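PDB 2WSM: hydrogenase expression/formation protein (HypB) from Archaeoglobus fulgidus, which binds GTP and probably hydrolyses it while helping to deliver nickel during maturation of the hydrogenase metal centre. Local coordinates for residues Thr44-Arg49 with Ile191-Lys196; Tyr132-Val137 with Leu158-Lys163. All coordinates share one frame; numbering follows the deposited sequence.

Interaction 1: Thr44-Arg49 with Ile191-Lys196; sequences TLLIER and IEMDLK
A chi1 of 180° sets Leu46 CG beside the carbonyl carbon and carries CD1 to Met193, while bends at chi2 (-70°) and chi3 (-42°) fold the Arg49 guanidinium back to Leu195. The fold is that of a P-loop NTPase: helix 43-54 follows a probable Walker A loop, and the chain of 191-196 carries on from strand 189-192. Leu195 makes most of the apolar contact, its CD1 lying 3.6 Å from Leu45 CG and 3.8 Å from Arg49 CG, one turn further along the helix. The same methyl comes within 3.9 Å of Leu46 CA, so it packs against the helix backbone as well as its side chains. Deeper in, Leu46 crosses Met193 at about a right angle, with CD1 3.7 Å from the Met193 SD. Trp204 of helix 201-212 touches both of these residues, while Phe201 makes a cation-pi contact with Arg49 and also packs on Leu195. The polar part is lighter. Leu195 O lies in the guanidinium plane at its edge, where Arg49 NH1 gives it a weak hydrogen bond of 3.4 Å. A water reinforces this link, accepting from Arg49 NH2 at 2.8 Å and donating to Leu195 O at 2.6 Å.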
loop_
_atom_site.group_PDB
_atom_site.type_symbol
_atom_site.label_atom_id
_atom_site.label_comp_id
_atom_site.label_asym_id
_atom_site.label_seq_id
_atom_site.Cartn_x
_atom_site.Cartn_y
_atom_site.Cartn_z
ATOM N N THR A 44 -5.599 18.283 -2.320
ATOM C CA THR A 44 -6.447 19.274 -1.669
ATOM C C THR A 44 -6.724 20.472 -2.571
ATOM O O THR A 44 -7.866 20.920 -2.681
ATOM C CB THR A 44 -5.820 19.759 -0.348
ATOM O OG1 THR A 44 -5.682 18.650 0.543
ATOM C CG2 THR A 44 -6.684 20.826 0.316
ATOM N N LEU A 45 -5.680 20.996 -3.208
ATOM C CA LEU A 45 -5.834 22.156 -4.079
ATOM C C LEU A 45 -6.720 21.828 -5.271
ATOM O O LEU A 45 -7.579 22.626 -5.653
ATOM C CB LEU A 45 -4.478 22.680 -4.555
ATOM C CG LEU A 45 -4.515 23.898 -5.486
ATOM C CD1 LEU A 45 -5.258 25.049 -4.836
ATOM C CD2 LEU A 45 -3.112 24.335 -5.880
ATOM N N LEU A 46 -6.514 20.653 -5.862
ATOM C CA LEU A 46 -7.362 20.230 -6.973
ATOM C C LEU A 46 -8.829 20.193 -6.555
ATOM O O LEU A 46 -9.712 20.582 -7.322
ATOM C CB LEU A 46 -6.936 18.865 -7.512
ATOM C CG LEU A 46 -7.787 18.345 -8.676
ATOM C CD1 LEU A 46 -7.669 19.262 -9.892
ATOM C CD2 LEU A 46 -7.401 16.924 -9.039
ATOM N N ILE A 47 -9.088 19.734 -5.333
ATOM C CA ILE A 47 -10.453 19.652 -4.828
ATOM C C ILE A 47 -11.060 21.046 -4.625
ATOM O O ILE A 47 -12.200 21.300 -5.013
ATOM C CB ILE A 47 -10.525 18.835 -3.525
ATOM C CG1 ILE A 47 -10.319 17.347 -3.822
ATOM C CG2 ILE A 47 -11.869 19.052 -2.819
ATOM C CD1 ILE A 47 -10.190 16.475 -2.560
ATOM N N GLU A 48 -10.291 21.951 -4.036
ATOM C CA GLU A 48 -10.750 23.324 -3.864
ATOM C C GLU A 48 -11.028 23.964 -5.217
ATOM O O GLU A 48 -12.130 24.454 -5.463
ATOM C CB GLU A 48 -9.714 24.143 -3.093
ATOM C CG GLU A 48 -9.401 23.577 -1.713
ATOM C CD GLU A 48 -8.075 24.062 -1.155
ATOM O OE1 GLU A 48 -7.196 24.440 -1.961
ATOM O OE2 GLU A 48 -7.907 24.049 0.086
ATOM N N ARG A 49 -10.024 23.959 -6.093
ATOM C CA ARG A 49 -10.169 24.542 -7.423
ATOM C C ARG A 49 -11.406 23.993 -8.131
ATOM O O ARG A 49 -12.113 24.722 -8.812
ATOM C CB ARG A 49 -8.909 24.309 -8.266
ATOM C CG ARG A 49 -7.656 25.016 -7.742
ATOM C CD ARG A 49 -7.741 26.536 -7.926
ATOM N NE ARG A 49 -8.299 26.874 -9.229
ATOM C CZ ARG A 49 -7.580 27.058 -10.330
ATOM N NH1 ARG A 49 -6.260 26.963 -10.280
ATOM N NH2 ARG A 49 -8.182 27.348 -11.477
ATOM N N ILE A 191 -3.898 13.049 -17.637
ATOM C CA ILE A 191 -3.904 14.492 -17.778
ATOM C C ILE A 191 -2.607 15.076 -17.250
ATOM O O ILE A 191 -2.170 14.741 -16.156
ATOM C CB ILE A 191 -5.091 15.119 -17.023
ATOM C CG1 ILE A 191 -6.416 14.631 -17.613
ATOM C CG2 ILE A 191 -5.004 16.633 -17.070
ATOM C CD1 ILE A 191 -7.638 14.974 -16.771
ATOM N N GLU A 192 -1.984 15.938 -18.040
ATOM C CA GLU A 192 -0.820 16.676 -17.587
ATOM C C GLU A 192 -1.308 18.004 -17.045
ATOM O O GLU A 192 -1.933 18.784 -17.762
ATOM C CB GLU A 192 0.149 16.902 -18.740
ATOM C CG GLU A 192 0.570 15.629 -19.452
ATOM C CD GLU A 192 1.276 15.927 -20.755
ATOM O OE1 GLU A 192 2.264 16.697 -20.735
ATOM O OE2 GLU A 192 0.830 15.405 -21.801
ATOM N N MET A 193 -1.031 18.269 -15.776
ATOM C CA MET A 193 -1.716 19.367 -15.111
ATOM C C MET A 193 -0.779 20.324 -14.405
ATOM O O MET A 193 0.216 19.919 -13.807
ATOM C CB MET A 193 -2.757 18.822 -14.126
ATOM C CG MET A 193 -3.574 19.894 -13.399
ATOM S SD MET A 193 -4.718 19.201 -12.178
ATOM C CE MET A 193 -5.993 18.533 -13.241
ATOM N N ASP A 194 -1.108 21.606 -14.502
ATOM C CA ASP A 194 -0.465 22.632 -13.698
ATOM C C ASP A 194 -1.510 23.690 -13.370
ATOM O O ASP A 194 -1.872 24.501 -14.219
ATOM C CB ASP A 194 0.707 23.260 -14.443
ATOM C CG ASP A 194 1.492 24.211 -13.574
ATOM O OD1 ASP A 194 1.289 25.431 -13.712
ATOM O OD2 ASP A 194 2.301 23.741 -12.744
ATOM N N LEU A 195 -2.009 23.664 -12.141
ATOM C CA LEU A 195 -3.100 24.553 -11.757
ATOM C C LEU A 195 -2.718 26.032 -11.896
ATOM O O LEU A 195 -3.540 26.856 -12.305
ATOM C CB LEU A 195 -3.608 24.219 -10.345
ATOM C CG LEU A 195 -4.398 22.902 -10.271
ATOM C CD1 LEU A 195 -4.896 22.591 -8.857
ATOM C CD2 LEU A 195 -5.568 22.932 -11.249
ATOM N N LYS A 196 -1.468 26.359 -11.578
ATOM C CA LYS A 196 -0.973 27.726 -11.716
ATOM C C LYS A 196 -1.237 28.273 -13.117
ATOM O O LYS A 196 -1.811 29.351 -13.278
ATOM C CB LYS A 196 0.524 27.797 -11.412
ATOM C CG LYS A 196 0.900 27.445 -9.981
ATOM C CD LYS A 196 2.415 27.480 -9.780
ATOM C CE LYS A 196 3.142 26.471 -10.681
ATOM N NZ LYS A 196 2.917 25.046 -10.278
HETATM O O HOH W 1 -6.030 26.707 -13.125
#

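Interaction 2: Tyr132-Val137 with Leu158-Lys163; sequences YRVVMV and LIVINK
Strands 132-137 and 158-162 run parallel, 4.7 Å apart at closest approach with 18° between their directions, and Val134 to Val137 pair in register with Leu158 to Ile161. They are sequential, adjacent strands of the parallel sheet of a P-loop NTPase, joined through helices 145-148 and 150-154 in a beta-alpha-beta crossover. N-to-O distances shorten along the pair: the first bond, Leu158 N to Arg133 O, is weak at 3.3 Å, whereas the hydrogen bond from Val137 N to Val160 O is 2.8 Å long and nearly straight (N-H...O 174°). The last, from Asn162 N to Val137 O, is short at 2.7 Å but bent.

Side chains alternate between two covered faces. Val134, Met136, Leu158 and Val160 share one, where Trp204 and Phe207 of helix 201-212 pack on Val134 and Leu158 respectively. Here Val160 CG2 comes 3.8 Å from Val134 CG1, and Val160 CB lies beside Met136 CG at 3.9 Å, the two side chains pointing the same way. On the other face helix 174-184 covers Val137, Ile159 and Ile161.

Asn162 and Lys163 probably match the first two residues of the G-protein NKxD motif, with Ala165 where its Asp would be. Asn162 ND2 is hydrogen-bonded to Ser41 O in the probable P-loop. A bend at the end of the Met136 chain (chi3 66°) places its CE 4.0 Å from that ND2.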
loop_
_atom_site.group_PDB
_atom_site.type_symbol
_atom_site.label_atom_id
_atom_site.label_comp_id
_atom_site.label_asym_id
_atom_site.label_seq_id
_atom_site.Cartn_x
_atom_site.Cartn_y
_atom_site.Cartn_z
ATOM N N TYR A 132 -15.225 6.020 -9.242
ATOM C CA TYR A 132 -13.988 6.203 -9.997
ATOM C C TYR A 132 -12.765 6.399 -9.110
ATOM O O TYR A 132 -12.853 6.927 -8.008
ATOM C CB TYR A 132 -14.112 7.387 -10.963
ATOM C CG TYR A 132 -15.245 7.215 -11.936
ATOM C CD1 TYR A 132 -16.526 7.656 -11.620
ATOM C CD2 TYR A 132 -15.044 6.588 -13.160
ATOM C CE1 TYR A 132 -17.575 7.484 -12.499
ATOM C CE2 TYR A 132 -16.087 6.409 -14.050
ATOM C CZ TYR A 132 -17.351 6.859 -13.711
ATOM O OH TYR A 132 -18.397 6.694 -14.586
ATOM N N ARG A 133 -11.620 5.975 -9.619
ATOM C CA ARG A 133 -10.360 6.124 -8.918
ATOM C C ARG A 133 -9.467 7.091 -9.684
ATOM O O ARG A 133 -9.247 6.939 -10.886
ATOM C CB ARG A 133 -9.667 4.767 -8.796
ATOM C CG ARG A 133 -10.209 3.871 -7.687
ATOM C CD ARG A 133 -10.552 2.471 -8.202
ATOM N NE ARG A 133 -11.947 2.437 -8.643
ATOM C CZ ARG A 133 -12.929 1.814 -7.994
ATOM N NH1 ARG A 133 -12.677 1.133 -6.882
ATOM N NH2 ARG A 133 -14.165 1.858 -8.471
ATOM N N VAL A 134 -8.960 8.093 -8.984
ATOM C CA VAL A 134 -7.972 8.979 -9.563
ATOM C C VAL A 134 -6.673 8.839 -8.775
ATOM O O VAL A 134 -6.679 8.741 -7.541
ATOM C CB VAL A 134 -8.463 10.444 -9.590
ATOM C CG1 VAL A 134 -7.384 11.366 -10.146
ATOM C CG2 VAL A 134 -9.730 10.555 -10.434
ATOM N N VAL A 135 -5.567 8.793 -9.495
ATOM C CA VAL A 135 -4.265 8.734 -8.866
ATOM C C VAL A 135 -3.461 9.928 -9.340
ATOM O O VAL A 135 -3.229 10.090 -10.534
ATOM C CB VAL A 135 -3.504 7.423 -9.183
ATOM C CG1 VAL A 135 -2.179 7.402 -8.434
ATOM C CG2 VAL A 135 -4.332 6.218 -8.808
ATOM N N MET A 136 -3.061 10.767 -8.392
ATOM C CA MET A 136 -2.339 11.991 -8.677
ATOM C C MET A 136 -0.872 11.841 -8.321
ATOM O O MET A 136 -0.537 11.325 -7.259
ATOM C CB MET A 136 -2.927 13.146 -7.863
ATOM C CG MET A 136 -4.353 13.522 -8.247
ATOM S SD MET A 136 -4.958 14.962 -7.338
ATOM C CE MET A 136 -3.881 16.245 -7.966
ATOM N N VAL A 137 0.001 12.305 -9.205
ATOM C CA VAL A 137 1.416 12.385 -8.885
ATOM C C VAL A 137 2.001 13.715 -9.367
ATOM O O VAL A 137 1.671 14.207 -10.450
ATOM C CB VAL A 137 2.205 11.193 -9.477
ATOM C CG1 VAL A 137 2.289 11.299 -10.998
ATOM C CG2 VAL A 137 3.585 11.123 -8.869
ATOM N N LEU A 158 -8.256 7.420 -14.000
ATOM C CA LEU A 158 -7.654 8.646 -14.484
ATOM C C LEU A 158 -6.392 8.885 -13.671
ATOM O O LEU A 158 -6.388 8.739 -12.452
ATOM C CB LEU A 158 -8.627 9.825 -14.353
ATOM C CG LEU A 158 -8.265 11.125 -15.082
ATOM C CD1 LEU A 158 -9.498 12.013 -15.288
ATOM C CD2 LEU A 158 -7.189 11.890 -14.344
ATOM N N ILE A 159 -5.314 9.214 -14.363
ATOM C CA ILE A 159 -4.036 9.468 -13.723
ATOM C C ILE A 159 -3.651 10.916 -13.988
ATOM O O ILE A 159 -3.645 11.366 -15.141
ATOM C CB ILE A 159 -2.945 8.534 -14.271
ATOM C CG1 ILE A 159 -3.270 7.074 -13.924
ATOM C CG2 ILE A 159 -1.580 8.955 -13.755
ATOM C CD1 ILE A 159 -2.306 6.045 -14.514
ATOM N N VAL A 160 -3.357 11.651 -12.922
ATOM C CA VAL A 160 -2.989 13.052 -13.060
ATOM C C VAL A 160 -1.505 13.257 -12.797
ATOM O O VAL A 160 -1.011 12.988 -11.697
ATOM C CB VAL A 160 -3.790 13.958 -12.109
ATOM C CG1 VAL A 160 -3.411 15.431 -12.323
ATOM C CG2 VAL A 160 -5.286 13.752 -12.306
ATOM N N ILE A 161 -0.795 13.718 -13.820
ATOM C CA ILE A 161 0.585 14.141 -13.652
ATOM C C ILE A 161 0.580 15.653 -13.426
ATOM O O ILE A 161 0.105 16.414 -14.261
ATOM C CB ILE A 161 1.451 13.739 -14.858
ATOM C CG1 ILE A 161 1.309 12.236 -15.118
ATOM C CG2 ILE A 161 2.899 14.089 -14.613
ATOM C CD1 ILE A 161 1.854 11.787 -16.460
ATOM N N ASN A 162 1.120 16.066 -12.286
ATOM C CA ASN A 162 0.806 17.349 -11.689
ATOM C C ASN A 162 2.010 18.270 -11.579
ATOM O O ASN A 162 3.157 17.817 -11.564
ATOM C CB ASN A 162 0.211 17.113 -10.287
ATOM C CG ASN A 162 -0.498 18.334 -9.739
ATOM O OD1 ASN A 162 -0.963 19.181 -10.492
ATOM N ND2 ASN A 162 -0.586 18.429 -8.419
ATOM N N LYS A 163 1.730 19.569 -11.484
ATOM C CA LYS A 163 2.765 20.587 -11.352
ATOM C C LYS A 163 3.797 20.466 -12.471
ATOM O O LYS A 163 4.997 20.625 -12.239
ATOM C CB LYS A 163 3.444 20.492 -9.977
ATOM C CG LYS A 163 2.503 20.684 -8.793
ATOM C CD LYS A 163 3.247 20.662 -7.453
ATOM C CE LYS A 163 2.308 20.269 -6.310
ATOM N NZ LYS A 163 2.792 20.682 -4.951
#

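The centres of the two contacts lie 10 Å apart in one nucleotide-binding domain. Along the chain the order is 44-49, 132-137, 158-163, 191-196, so interaction 2 forms between the two halves of interaction 1. They share the parallel sheet: strand 189-192 is the neighbour of strand 158-162, and Met193 N and Ile191 O probably hydrogen-bond to Ile161 O (2.7 Å) and Ile161 N (2.9 Å). Leu46 CD2 also packs 3.6 Å from Met136 SD, tying helix 43-54 to the sheet. Helix 201-212 touches both contacts. Together they join helix 43-54 to the sheet edge by plain packing; the probable P-loop with this helix, and Asn162, probably frame the nucleotide site.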